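Local coordinates for protein Na-K-Cl cotransporter (Methanosarcina acetivorans, PDB 3G40) that is the cytoplasmic C-terminal domain of a prokaryotic cation-chloride cotransporter, a membrane protein that probably carries chloride together with cations, at residues A[110-115]-A[140-145]; A[116-121]-A[260-265]; A[175-180]-A[275-280]; A[194-199]-A[222-227]; A[214-219]-A[227-232]. One frame throughout, in Å; residues are numbered along the deposited sequence.

Contact 1: residues A[110-115]-A[140-145]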
# COMPACT_ATOMS: atom_id res chain seq x y z
N PRO A 110 12.14 18.90 17.66
CA PRO A 110 11.69 19.48 16.40
C PRO A 110 10.54 18.68 15.78
O PRO A 110 10.58 17.45 15.75
CB PRO A 110 12.94 19.41 15.52
CG PRO A 110 14.05 19.63 16.49
CD PRO A 110 13.59 19.13 17.85
N SER A 111 9.52 19.39 15.31
CA SER A 111 8.36 18.75 14.73
C SER A 111 8.36 18.95 13.22
O SER A 111 8.95 19.91 12.73
CB SER A 111 7.08 19.33 15.33
OG SER A 111 6.87 18.82 16.64
N ILE A 112 7.71 18.04 12.51
CA ILE A 112 7.50 18.11 11.06
C ILE A 112 6.02 17.91 10.76
O ILE A 112 5.42 16.94 11.24
CB ILE A 112 8.27 16.99 10.35
CG1 ILE A 112 9.77 17.12 10.63
CG2 ILE A 112 7.96 16.98 8.84
CD1 ILE A 112 10.56 15.87 10.27
N LEU A 113 5.43 18.80 9.98
CA LEU A 113 4.03 18.66 9.58
C LEU A 113 3.89 17.72 8.38
O LEU A 113 4.47 17.97 7.32
CB LEU A 113 3.45 20.03 9.22
CG LEU A 113 1.99 20.03 8.77
CD1 LEU A 113 1.08 19.50 9.88
CD2 LEU A 113 1.58 21.43 8.36
N PHE A 114 3.10 16.66 8.53
CA PHE A 114 2.87 15.69 7.46
C PHE A 114 1.51 15.89 6.80
O PHE A 114 0.47 15.69 7.42
CB PHE A 114 3.00 14.26 7.99
CG PHE A 114 2.97 13.21 6.92
CD1 PHE A 114 4.15 12.67 6.43
CD2 PHE A 114 1.76 12.75 6.40
CE1 PHE A 114 4.14 11.69 5.44
CE2 PHE A 114 1.74 11.77 5.40
CZ PHE A 114 2.94 11.24 4.92
N LEU A 115 1.53 16.27 5.52
CA LEU A 115 0.31 16.54 4.77
C LEU A 115 0.19 15.64 3.57
O LEU A 115 1.18 15.32 2.91
CB LEU A 115 0.29 17.99 4.29
CG LEU A 115 0.42 19.10 5.33
CD1 LEU A 115 0.57 20.43 4.63
CD2 LEU A 115 -0.79 19.11 6.24
N GLY A 140 9.30 21.81 9.83
CA GLY A 140 9.46 21.31 8.48
C GLY A 140 8.12 20.82 7.98
O GLY A 140 7.18 20.62 8.76
N VAL A 141 8.01 20.62 6.67
CA VAL A 141 6.79 20.10 6.08
C VAL A 141 7.12 18.94 5.13
O VAL A 141 8.05 19.03 4.33
CB VAL A 141 6.00 21.18 5.31
CG1 VAL A 141 4.77 20.59 4.64
CG2 VAL A 141 5.61 22.33 6.25
N LEU A 142 6.36 17.85 5.26
CA LEU A 142 6.41 16.76 4.29
C LEU A 142 5.07 16.72 3.58
O LEU A 142 4.02 16.60 4.21
CB LEU A 142 6.66 15.42 4.98
CG LEU A 142 8.06 15.21 5.58
CD1 LEU A 142 8.12 13.89 6.33
CD2 LEU A 142 9.14 15.26 4.46
N LEU A 143 5.09 16.85 2.26
CA LEU A 143 3.86 16.79 1.49
C LEU A 143 3.87 15.53 0.63
O LEU A 143 4.72 15.37 -0.26
CB LEU A 143 3.69 18.06 0.65
CG LEU A 143 2.49 18.13 -0.29
CD1 LEU A 143 1.16 18.27 0.48
CD2 LEU A 143 2.69 19.27 -1.28
N PHE A 144 2.94 14.62 0.90
CA PHE A 144 2.97 13.30 0.31
C PHE A 144 1.96 13.14 -0.83
O PHE A 144 0.76 13.37 -0.65
CB PHE A 144 2.75 12.26 1.42
CG PHE A 144 2.74 10.83 0.95
CD1 PHE A 144 3.68 10.37 0.02
CD2 PHE A 144 1.83 9.94 1.47
CE1 PHE A 144 3.67 9.05 -0.39
CE2 PHE A 144 1.82 8.61 1.08
CZ PHE A 144 2.74 8.16 0.14
N SER A 145 2.45 12.75 -2.00
CA SER A 145 1.57 12.58 -3.15
C SER A 145 1.61 11.12 -3.56
O SER A 145 2.45 10.70 -4.36
CB SER A 145 1.98 13.52 -4.28
OG SER A 145 1.09 13.42 -5.38
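Leu142 is gripped at both ends of its backbone by strand 112-115: its N donates to Leu113 O at 2.8 Å, and its O accepts from Leu115 N at 2.8 Å. The second of these bonds is almost straight, 178° at the hydrogen, and meets the carbonyl head-on. Leu113 N bonds to Gly140 O and Phe144 N to Leu115 O in the same ladder, while Gly140 N reaches Ser111 O only weakly, at 3.5 Å. Partners alternating in this way along two strands that run in the same direction, 18° apart, define a parallel pair.

On the face carrying Ile112, Phe114 and Leu142, the Ile112 methyl CG2 meets Leu142 CG at 3.7 Å. That Ile112 methyl lies anti to its own backbone N, with the longer CG1 branch set beside that nitrogen. The Phe114 ring reaches along the neighbouring strand, its CD1 near Leu142 CB and its CZ 3.7 Å from Phe144 CB; the two phenylalanine side chains run side by side. On the other face, Leu115 CB rests against Leu143 CD1 at 3.9 Å.

The pair closes a beta-alpha-beta crossover through helix 124-136, whose Ile130 and Ile131 pack on Leu115. Helix 30-44 lies on the Phe114 face, strand 22-27 bonds to the far side of 112-115, and the antiparallel strand 271-276 to the far side of 140-145.

Contact 2: residues A[116-121]-A[260-265]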
# COMPACT_ATOMS: atom_id res chain seq x y z
N ARG A 116 -1.04 15.26 3.27
CA ARG A 116 -1.34 14.51 2.07
C ARG A 116 -1.75 15.51 0.98
O ARG A 116 -2.48 16.47 1.24
CB ARG A 116 -2.46 13.51 2.36
CG ARG A 116 -2.91 12.66 1.19
CD ARG A 116 -4.14 11.83 1.56
NE ARG A 116 -4.95 11.55 0.38
CZ ARG A 116 -6.03 12.24 0.04
NH1 ARG A 116 -6.44 13.24 0.80
NH2 ARG A 116 -6.71 11.92 -1.06
N LEU A 117 -1.26 15.29 -0.23
CA LEU A 117 -1.66 16.11 -1.37
C LEU A 117 -2.83 15.40 -2.05
O LEU A 117 -2.65 14.37 -2.70
CB LEU A 117 -0.48 16.27 -2.35
CG LEU A 117 -0.66 17.20 -3.55
CD1 LEU A 117 -0.98 18.63 -3.14
CD2 LEU A 117 0.60 17.17 -4.44
N PRO A 118 -4.04 15.95 -1.91
CA PRO A 118 -5.21 15.29 -2.48
C PRO A 118 -5.25 15.41 -4.00
O PRO A 118 -4.58 16.28 -4.56
CB PRO A 118 -6.39 16.06 -1.87
CG PRO A 118 -5.81 16.87 -0.73
CD PRO A 118 -4.39 17.14 -1.12
N GLU A 119 -6.02 14.55 -4.66
CA GLU A 119 -6.25 14.66 -6.09
C GLU A 119 -7.12 15.89 -6.40
O GLU A 119 -6.86 16.61 -7.36
CB GLU A 119 -6.90 13.39 -6.65
CG GLU A 119 -6.03 12.14 -6.55
CD GLU A 119 -6.47 11.03 -7.49
OE1 GLU A 119 -6.86 9.95 -7.00
OE2 GLU A 119 -6.44 11.25 -8.72
N ASN A 120 -8.14 16.14 -5.59
CA ASN A 120 -8.98 17.32 -5.79
C ASN A 120 -8.31 18.61 -5.30
O ASN A 120 -7.71 18.65 -4.23
CB ASN A 120 -10.37 17.15 -5.17
CG ASN A 120 -10.40 17.51 -3.70
OD1 ASN A 120 -9.53 17.11 -2.92
ND2 ASN A 120 -11.42 18.26 -3.30
N ARG A 121 -8.42 19.66 -6.11
CA ARG A 121 -7.70 20.91 -5.85
C ARG A 121 -8.46 21.85 -4.91
O ARG A 121 -7.99 22.95 -4.62
CB ARG A 121 -7.39 21.59 -7.18
CG ARG A 121 -6.63 20.68 -8.14
CD ARG A 121 -6.68 21.15 -9.59
NE ARG A 121 -5.83 22.31 -9.82
CZ ARG A 121 -6.29 23.50 -10.21
NH1 ARG A 121 -7.58 23.69 -10.41
NH2 ARG A 121 -5.44 24.51 -10.40
N LEU A 260 2.24 21.57 -9.94
CA LEU A 260 3.52 21.07 -10.39
C LEU A 260 3.84 19.77 -9.64
O LEU A 260 4.30 18.80 -10.23
CB LEU A 260 4.60 22.12 -10.13
CG LEU A 260 5.74 22.20 -11.13
CD1 LEU A 260 6.50 23.51 -10.97
CD2 LEU A 260 6.67 21.01 -10.98
N ALA A 261 3.55 19.75 -8.34
CA ALA A 261 3.77 18.55 -7.54
C ALA A 261 2.94 17.40 -8.07
O ALA A 261 3.44 16.29 -8.22
CB ALA A 261 3.45 18.82 -6.06
N ARG A 262 1.67 17.66 -8.37
CA ARG A 262 0.77 16.63 -8.87
C ARG A 262 1.27 16.12 -10.21
O ARG A 262 1.25 14.92 -10.47
CB ARG A 262 -0.66 17.16 -9.01
CG ARG A 262 -1.39 17.36 -7.70
CD ARG A 262 -2.84 17.75 -7.96
NE ARG A 262 -3.56 18.00 -6.71
CZ ARG A 262 -3.66 19.19 -6.13
NH1 ARG A 262 -3.09 20.25 -6.69
NH2 ARG A 262 -4.33 19.32 -5.00
N HIS A 263 1.71 17.04 -11.06
CA HIS A 263 2.20 16.69 -12.38
C HIS A 263 3.42 15.78 -12.32
O HIS A 263 3.57 14.87 -13.13
CB HIS A 263 2.53 17.95 -13.19
CG HIS A 263 3.16 17.66 -14.52
ND1 HIS A 263 2.45 17.10 -15.56
CD2 HIS A 263 4.42 17.86 -14.98
CE1 HIS A 263 3.25 16.96 -16.61
NE2 HIS A 263 4.45 17.41 -16.28
N LEU A 264 4.31 16.03 -11.36
CA LEU A 264 5.50 15.20 -11.22
C LEU A 264 5.11 13.76 -10.88
O LEU A 264 5.67 12.81 -11.42
CB LEU A 264 6.46 15.79 -10.18
CG LEU A 264 7.33 16.95 -10.67
CD1 LEU A 264 8.02 17.69 -9.52
CD2 LEU A 264 8.37 16.50 -11.71
N MET A 265 4.13 13.61 -10.00
CA MET A 265 3.72 12.29 -9.58
C MET A 265 3.08 11.53 -10.75
O MET A 265 3.34 10.34 -10.94
CB MET A 265 2.77 12.35 -8.37
CG MET A 265 2.25 10.98 -7.98
SD MET A 265 0.62 10.68 -8.68
CE MET A 265 -0.35 11.72 -7.61
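Arg262 reaches from helix 258-268 to the backbone of the loop 116-121, where Pro118 O receives two of its N-H groups. Arg262 NE donates at 2.9 Å and lies in the carbonyl plane of Pro118 O; Arg262 NH2 donates to the same oxygen at 3.1 Å, tilted 34° from that plane. The oxygen itself sits at the guanidinium edge, close to its plane. An extended chain from CG to NE, with chi2 at -174° and chi3 at -178°, carries the group from the helix to the loop.

The salt bridges have their acidic partners just outside the two segments. Arg262 NH2 forms a salt bridge with Asp124 and NH1 one with Asp259, and Asp259 also pairs with Arg121, so acidic partners probably offset the closeness of the two arginines.

The loop follows strand 112-116 and leads into helix 124-136, and through it the crossover on one half of the alpha/beta fold is fastened to a helix of the other half.

Apolar contacts sandwich the guanidinium of Arg262. Arg121 CG stands over the centre of one face, 3.8 Å above the plane, and Leu117 CD1 covers the opposite face nearer its rim. The other methyl of the same leucine, Leu117 CD2, turns to the helix and meets Ala261 CB at 3.7 Å and Arg262 CG at 3.8 Å.

Contact 3: residues A[175-180]-A[275-280]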
# COMPACT_ATOMS: atom_id res chain seq x y z
N LEU A 175 23.14 23.47 3.41
CA LEU A 175 22.68 22.82 2.19
C LEU A 175 21.52 23.60 1.59
O LEU A 175 21.14 23.37 0.45
CB LEU A 175 22.25 21.38 2.47
CG LEU A 175 23.38 20.42 2.84
CD1 LEU A 175 22.82 19.06 3.18
CD2 LEU A 175 24.37 20.31 1.69
N GLY A 176 20.95 24.51 2.38
CA GLY A 176 19.76 25.23 1.96
C GLY A 176 18.56 24.32 2.10
O GLY A 176 18.55 23.42 2.93
N ASN A 177 17.55 24.52 1.25
CA ASN A 177 16.29 23.79 1.41
C ASN A 177 16.35 22.34 0.91
O ASN A 177 15.66 21.99 -0.06
CB ASN A 177 15.14 24.54 0.73
CG ASN A 177 13.79 23.92 1.02
OD1 ASN A 177 13.58 23.31 2.07
ND2 ASN A 177 12.86 24.08 0.09
N MET A 178 17.15 21.51 1.56
CA MET A 178 17.23 20.10 1.18
C MET A 178 17.62 19.18 2.34
O MET A 178 17.82 17.98 2.15
CB MET A 178 18.21 19.89 -0.00
CG MET A 178 19.68 20.04 0.38
SD MET A 178 20.82 19.40 -0.88
CE MET A 178 20.36 20.41 -2.28
N ASP A 179 17.73 19.74 3.54
CA ASP A 179 18.14 18.92 4.69
C ASP A 179 17.12 17.84 5.02
O ASP A 179 17.49 16.67 5.24
CB ASP A 179 18.40 19.79 5.91
CG ASP A 179 19.59 20.69 5.74
OD1 ASP A 179 20.67 20.34 6.25
OD2 ASP A 179 19.45 21.74 5.10
N LEU A 180 15.84 18.22 5.07
CA LEU A 180 14.77 17.27 5.41
C LEU A 180 14.67 16.22 4.30
O LEU A 180 14.52 15.03 4.57
CB LEU A 180 13.43 18.02 5.55
CG LEU A 180 12.39 17.59 6.59
CD1 LEU A 180 10.98 17.96 6.12
CD2 LEU A 180 12.48 16.12 6.97
N ALA A 275 9.64 17.84 0.45
CA ALA A 275 10.12 18.20 1.77
C ALA A 275 10.61 19.65 1.87
O ALA A 275 11.54 20.06 1.16
CB ALA A 275 11.22 17.24 2.20
N LEU A 276 9.98 20.42 2.76
CA LEU A 276 10.38 21.80 3.02
C LEU A 276 11.06 21.85 4.38
O LEU A 276 10.49 21.39 5.38
CB LEU A 276 9.17 22.74 3.00
CG LEU A 276 9.34 24.18 3.49
CD1 LEU A 276 10.29 24.98 2.61
CD2 LEU A 276 7.97 24.85 3.55
N ASP A 277 12.26 22.40 4.42
CA ASP A 277 13.03 22.52 5.66
C ASP A 277 12.42 23.54 6.62
O ASP A 277 11.76 24.48 6.20
CB ASP A 277 14.45 23.00 5.36
CG ASP A 277 15.31 21.93 4.73
OD1 ASP A 277 14.82 20.80 4.52
OD2 ASP A 277 16.47 22.24 4.44
N SER A 278 12.68 23.36 7.91
CA SER A 278 12.32 24.38 8.89
C SER A 278 13.37 25.47 8.80
O SER A 278 13.11 26.63 9.11
CB SER A 278 12.33 23.80 10.30
OG SER A 278 13.63 23.36 10.66
N GLY A 279 14.56 25.08 8.36
CA GLY A 279 15.69 25.99 8.31
C GLY A 279 16.63 25.73 9.47
O GLY A 279 17.75 26.25 9.52
N GLU A 280 16.18 24.91 10.42
CA GLU A 280 16.96 24.61 11.60
C GLU A 280 17.68 23.26 11.51
O GLU A 280 18.56 22.96 12.32
CB GLU A 280 16.08 24.66 12.85
CG GLU A 280 15.44 26.03 13.06
CD GLU A 280 14.58 26.10 14.31
OE1 GLU A 280 14.21 25.03 14.85
OE2 GLU A 280 14.27 27.23 14.76
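Asp277, just past the end of strand 271-276, accepts the first N-H groups of helix 179-192 with its carboxylate, from a place far along the chain; Met178 occupies the N-cap position. Asp277 OD2 accepts from Asp179 N at 2.9 Å through its syn lone pair, and Asp277 OD1 accepts from Leu180 N at 2.8 Å, met on the syn side but 34° out of the carboxylate plane. The two oxygens thus take up N-H groups of the first turn, where no preceding helical carbonyl is available. The helix start would probably favour the negative charge of Asp277, whereas Asp179 OD2 and Gly176 O nearby would oppose it.

The backbone of Asp277 is fixed by Asn177, whose OD1 receives Asp277 N at 2.8 Å in a nearly straight bond of 173°; its amide stands almost perpendicular to the carboxylate. The Asn177 side chain reaches the strand end because its CG lies opposite the backbone N (chi1 -172°), and ND2 donates to Leu252 O. Asn177 is also the centre of an inverse gamma turn that leads into the helix. Replacement of Asp277 by an alanine would probably leave the N-H groups of Asp179 and Leu180 without their acceptors and weaken the start of the helix.

Asp179 OD2 lies 3.1 Å from Asp277 OD2, an approach that would be costly if both were ionised, so one of the two may carry a proton; Asp179 OD1 accepts from Ala283 N. Next to the carboxylate, Leu180 CD1 packs against Ala275 CB at 4.0 Å.

Contact 4: residues A[194-199]-A[222-227]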
# COMPACT_ATOMS: atom_id res chain seq x y z
N ALA A 194 16.11 -0.23 0.70
CA ALA A 194 15.98 0.10 -0.71
C ALA A 194 17.29 0.65 -1.27
O ALA A 194 18.19 1.02 -0.52
CB ALA A 194 14.85 1.15 -0.88
N SER A 195 17.39 0.70 -2.60
CA SER A 195 18.51 1.38 -3.25
C SER A 195 18.22 2.87 -3.41
O SER A 195 17.10 3.25 -3.74
CB SER A 195 18.80 0.76 -4.62
OG SER A 195 19.14 -0.59 -4.46
N LEU A 196 19.22 3.70 -3.17
CA LEU A 196 19.05 5.15 -3.21
C LEU A 196 19.87 5.76 -4.34
O LEU A 196 21.05 5.42 -4.49
CB LEU A 196 19.49 5.77 -1.89
CG LEU A 196 19.45 7.29 -1.76
CD1 LEU A 196 18.06 7.85 -2.06
CD2 LEU A 196 19.90 7.72 -0.35
N SER A 197 19.26 6.65 -5.12
CA SER A 197 20.00 7.42 -6.14
C SER A 197 19.84 8.90 -5.89
O SER A 197 18.77 9.35 -5.47
CB SER A 197 19.53 7.12 -7.57
OG SER A 197 19.66 5.76 -7.91
N PHE A 198 20.90 9.66 -6.16
CA PHE A 198 20.82 11.12 -6.16
C PHE A 198 20.68 11.56 -7.61
O PHE A 198 21.49 11.19 -8.46
CB PHE A 198 22.10 11.75 -5.60
CG PHE A 198 22.32 11.54 -4.13
CD1 PHE A 198 23.55 11.85 -3.56
CD2 PHE A 198 21.31 11.04 -3.31
CE1 PHE A 198 23.77 11.68 -2.22
CE2 PHE A 198 21.54 10.87 -1.95
CZ PHE A 198 22.75 11.19 -1.41
N MET A 199 19.66 12.37 -7.87
CA MET A 199 19.36 12.87 -9.21
C MET A 199 19.48 14.40 -9.24
O MET A 199 19.00 15.09 -8.35
CB MET A 199 17.93 12.49 -9.61
CG MET A 199 17.58 11.01 -9.36
SD MET A 199 18.31 9.92 -10.58
CE MET A 199 17.91 10.82 -12.06
N ALA A 222 27.94 12.17 4.15
CA ALA A 222 26.77 11.66 4.85
C ALA A 222 26.94 10.18 5.16
O ALA A 222 26.12 9.58 5.85
CB ALA A 222 25.52 11.89 4.01
N ARG A 223 28.02 9.61 4.63
CA ARG A 223 28.36 8.22 4.89
C ARG A 223 27.23 7.27 4.47
O ARG A 223 26.95 6.28 5.16
CB ARG A 223 28.69 8.02 6.37
CG ARG A 223 29.41 6.71 6.66
CD ARG A 223 30.89 6.82 6.38
NE ARG A 223 31.60 7.36 7.53
CZ ARG A 223 32.15 6.62 8.48
NH1 ARG A 223 32.78 7.19 9.50
NH2 ARG A 223 32.07 5.30 8.42
N ILE A 224 26.59 7.59 3.35
CA ILE A 224 25.57 6.71 2.79
C ILE A 224 26.25 5.90 1.69
O ILE A 224 26.75 6.48 0.72
CB ILE A 224 24.37 7.51 2.21
CG1 ILE A 224 23.79 8.47 3.25
CG2 ILE A 224 23.29 6.57 1.71
CD1 ILE A 224 22.87 9.55 2.67
N PRO A 225 26.31 4.57 1.84
CA PRO A 225 26.98 3.68 0.88
C PRO A 225 26.07 3.30 -0.28
O PRO A 225 24.84 3.35 -0.15
CB PRO A 225 27.29 2.43 1.71
CG PRO A 225 26.67 2.66 3.08
CD PRO A 225 25.73 3.81 2.96
N ASN A 226 26.69 2.93 -1.40
CA ASN A 226 25.98 2.39 -2.55
C ASN A 226 24.96 3.34 -3.17
O ASN A 226 23.95 2.91 -3.72
CB ASN A 226 25.31 1.06 -2.19
CG ASN A 226 26.28 0.05 -1.60
OD1 ASN A 226 27.33 -0.22 -2.18
ND2 ASN A 226 25.93 -0.50 -0.44
N VAL A 227 25.23 4.64 -3.08
CA VAL A 227 24.38 5.65 -3.71
C VAL A 227 24.80 5.86 -5.17
O VAL A 227 25.98 6.06 -5.47
CB VAL A 227 24.44 6.97 -2.92
CG1 VAL A 227 23.59 8.04 -3.60
CG2 VAL A 227 23.96 6.74 -1.49
O HOH W 1 21.74 2.47 -2.29
O HOH W 2 21.59 2.91 -5.86
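Val227 brings its backbone up to strand 195-199 without a direct N-H···O bond between the segments: its CA lies 3.4 Å from Leu196 O in a CA-H···O contact, and two waters bridge alongside. One accepts from Leu196 N and donates to Asn226 O at 2.7 Å; the other donates to both Leu196 O and Asn226 O.

Val227 CG1 sits squarely over the Phe198 ring, 3.6 Å from its centroid and only 4° off the normal, a CH-pi contact. That methyl is anti to the backbone N, with chi1 at 178°, which turns it onto the ring while CG2 faces Leu196 CD2. Ile224 comes to the same ring at its edge with CD1, and its CG2 meets Leu196 CD2 at 4.1 Å. A Schellman motif with Arg223 at positive phi ends helix 205-222 and turns the chain so that Ile224 faces the strand. Helix 205-222 also packs on Phe198 through Leu215, Leu218 and Ala219.

Where the loop enters edge strand 228-232, two waters therefore link Leu196 to Asn226 O just before direct pairing of the segments begins with Leu196 and Lys228, and the apolar side chains carry the rest of the contact.

Contact 5: residues A[214-219]-A[227-232]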
# COMPACT_ATOMS: atom_id res chain seq x y z
N PHE A 214 29.70 17.32 -6.40
CA PHE A 214 28.89 17.65 -5.24
C PHE A 214 28.14 16.43 -4.72
O PHE A 214 28.18 16.15 -3.52
CB PHE A 214 27.94 18.79 -5.57
CG PHE A 214 26.94 19.08 -4.50
CD1 PHE A 214 27.27 19.90 -3.43
CD2 PHE A 214 25.67 18.54 -4.56
CE1 PHE A 214 26.35 20.16 -2.42
CE2 PHE A 214 24.73 18.80 -3.55
CZ PHE A 214 25.08 19.61 -2.49
N LEU A 215 27.48 15.69 -5.61
CA LEU A 215 26.75 14.48 -5.22
C LEU A 215 27.64 13.40 -4.61
O LEU A 215 27.28 12.77 -3.61
CB LEU A 215 25.96 13.91 -6.40
CG LEU A 215 24.92 14.86 -7.01
CD1 LEU A 215 24.09 14.14 -8.06
CD2 LEU A 215 24.04 15.47 -5.93
N GLN A 216 28.81 13.18 -5.20
CA GLN A 216 29.75 12.21 -4.64
C GLN A 216 30.21 12.67 -3.24
O GLN A 216 30.39 11.86 -2.33
CB GLN A 216 30.96 12.01 -5.55
CG GLN A 216 30.66 11.31 -6.90
CD GLN A 216 30.44 9.81 -6.78
OE1 GLN A 216 30.19 9.29 -5.69
NE2 GLN A 216 30.53 9.11 -7.91
N SER A 217 30.40 13.97 -3.08
CA SER A 217 30.85 14.51 -1.79
C SER A 217 29.77 14.38 -0.72
O SER A 217 30.07 14.07 0.44
CB SER A 217 31.27 15.97 -1.93
OG SER A 217 32.41 16.05 -2.76
N LEU A 218 28.54 14.65 -1.12
CA LEU A 218 27.39 14.53 -0.23
C LEU A 218 27.26 13.11 0.28
O LEU A 218 27.13 12.88 1.48
CB LEU A 218 26.11 14.95 -0.96
CG LEU A 218 24.83 15.10 -0.17
CD1 LEU A 218 24.98 16.25 0.82
CD2 LEU A 218 23.67 15.36 -1.12
N ALA A 219 27.32 12.14 -0.63
CA ALA A 219 27.24 10.73 -0.24
C ALA A 219 28.39 10.35 0.68
O ALA A 219 28.21 9.65 1.68
CB ALA A 219 27.23 9.83 -1.45
N VAL A 227 25.23 4.64 -3.08
CA VAL A 227 24.38 5.65 -3.71
C VAL A 227 24.80 5.86 -5.17
O VAL A 227 25.98 6.06 -5.47
CB VAL A 227 24.44 6.97 -2.92
CG1 VAL A 227 23.59 8.04 -3.60
CG2 VAL A 227 23.96 6.74 -1.49
N LYS A 228 23.83 5.81 -6.09
CA LYS A 228 24.11 6.04 -7.51
C LYS A 228 23.77 7.48 -7.87
O LYS A 228 22.75 8.01 -7.43
CB LYS A 228 23.30 5.09 -8.38
CG LYS A 228 23.68 3.62 -8.23
CD LYS A 228 22.94 2.74 -9.22
CE LYS A 228 23.35 1.28 -9.08
NZ LYS A 228 22.49 0.38 -9.90
N MET A 229 24.62 8.11 -8.67
CA MET A 229 24.46 9.51 -9.04
C MET A 229 24.06 9.63 -10.50
O MET A 229 24.65 8.98 -11.37
CB MET A 229 25.77 10.28 -8.84
CG MET A 229 26.50 9.94 -7.56
SD MET A 229 25.43 10.22 -6.14
CE MET A 229 26.53 9.67 -4.83
N GLN A 230 23.06 10.47 -10.78
CA GLN A 230 22.74 10.83 -12.16
C GLN A 230 22.68 12.34 -12.29
O GLN A 230 21.97 13.01 -11.55
CB GLN A 230 21.39 10.25 -12.59
CG GLN A 230 21.41 8.77 -12.90
CD GLN A 230 20.13 8.31 -13.57
OE1 GLN A 230 19.58 8.98 -14.44
NE2 GLN A 230 19.65 7.14 -13.16
N VAL A 231 23.44 12.88 -13.24
CA VAL A 231 23.30 14.28 -13.58
C VAL A 231 22.63 14.34 -14.95
O VAL A 231 23.22 13.92 -15.95
CB VAL A 231 24.67 15.00 -13.61
CG1 VAL A 231 24.49 16.45 -14.02
CG2 VAL A 231 25.36 14.92 -12.26
N LEU A 232 21.40 14.85 -14.98
CA LEU A 232 20.58 14.83 -16.19
C LEU A 232 20.76 16.09 -17.04
O LEU A 232 21.16 17.15 -16.55
CB LEU A 232 19.10 14.67 -15.83
CG LEU A 232 18.72 13.38 -15.10
CD1 LEU A 232 17.23 13.36 -14.77
CD2 LEU A 232 19.11 12.15 -15.91
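Met229 projects from strand 228-232 to the helix 214-219 and folds its thioether along the helix surface. The bend at chi2, -57°, brings Met229 SD against Leu215 CB at 3.7 Å and lets the extended last torsion carry CE onward to the next turn. There Met229 CE meets Ala219 CB at 3.5 Å, a tight carbon pair, and stands 3.4 Å from Leu215 O.

Gln216 crosses the methionine obliquely from the neighbouring helix position. Its own chain bends at chi2, laying the amide beside Met229, with CD 4.0 Å from Met229 CG and OE1 3.8 Å from Met229 CE. Leu215 points to the strand as well, its CD1 reaching Val231 CG2 at 4.5 Å, and one turn along Ala219 CB faces Val227 CB at 4.3 Å.

Helix and strand run nearly antiparallel, 156° between their directions, with axes 9.0 Å apart, as expected within the beta-alpha-beta unit formed by strand 195-201, helix 205-222 and strand 228-232. An alanine in place of Met229 would remove CG, SD and CE and is likely to open a gap between the strand and the helix surface at Leu215 and Ala219.

No hydrogen bond joins the two segments, so here the helix is held on an outermost strand of the chain's sheet by van der Waals contact, and the flexible thioether fits itself to the helix surface between Leu215 and Ala219.

All but contact 2 include strands of one ten-stranded sheet. Contacts 1 and 3 adjoin at its middle, centres 11 Å apart, where Val141 O and Leu276 N lie 2.8 Å apart in a probable hydrogen bond linking strands 140-145 and 271-276. Contact 2 continues from the strand end of contact 1, and Phe144 O to Leu117 N, 2.8 Å, probably bonds them. Contacts 4 and 5 share Val227 and lie toward the end of the sheet formed by strand 228-232, with centres 8 Å apart; strands 195-201 and 228-232 pair between them. Contact 5 touches contact 3 through Leu175, which packs on Phe214 and Leu218, whereas contacts 1 and 5 are about 25 Å apart between centres.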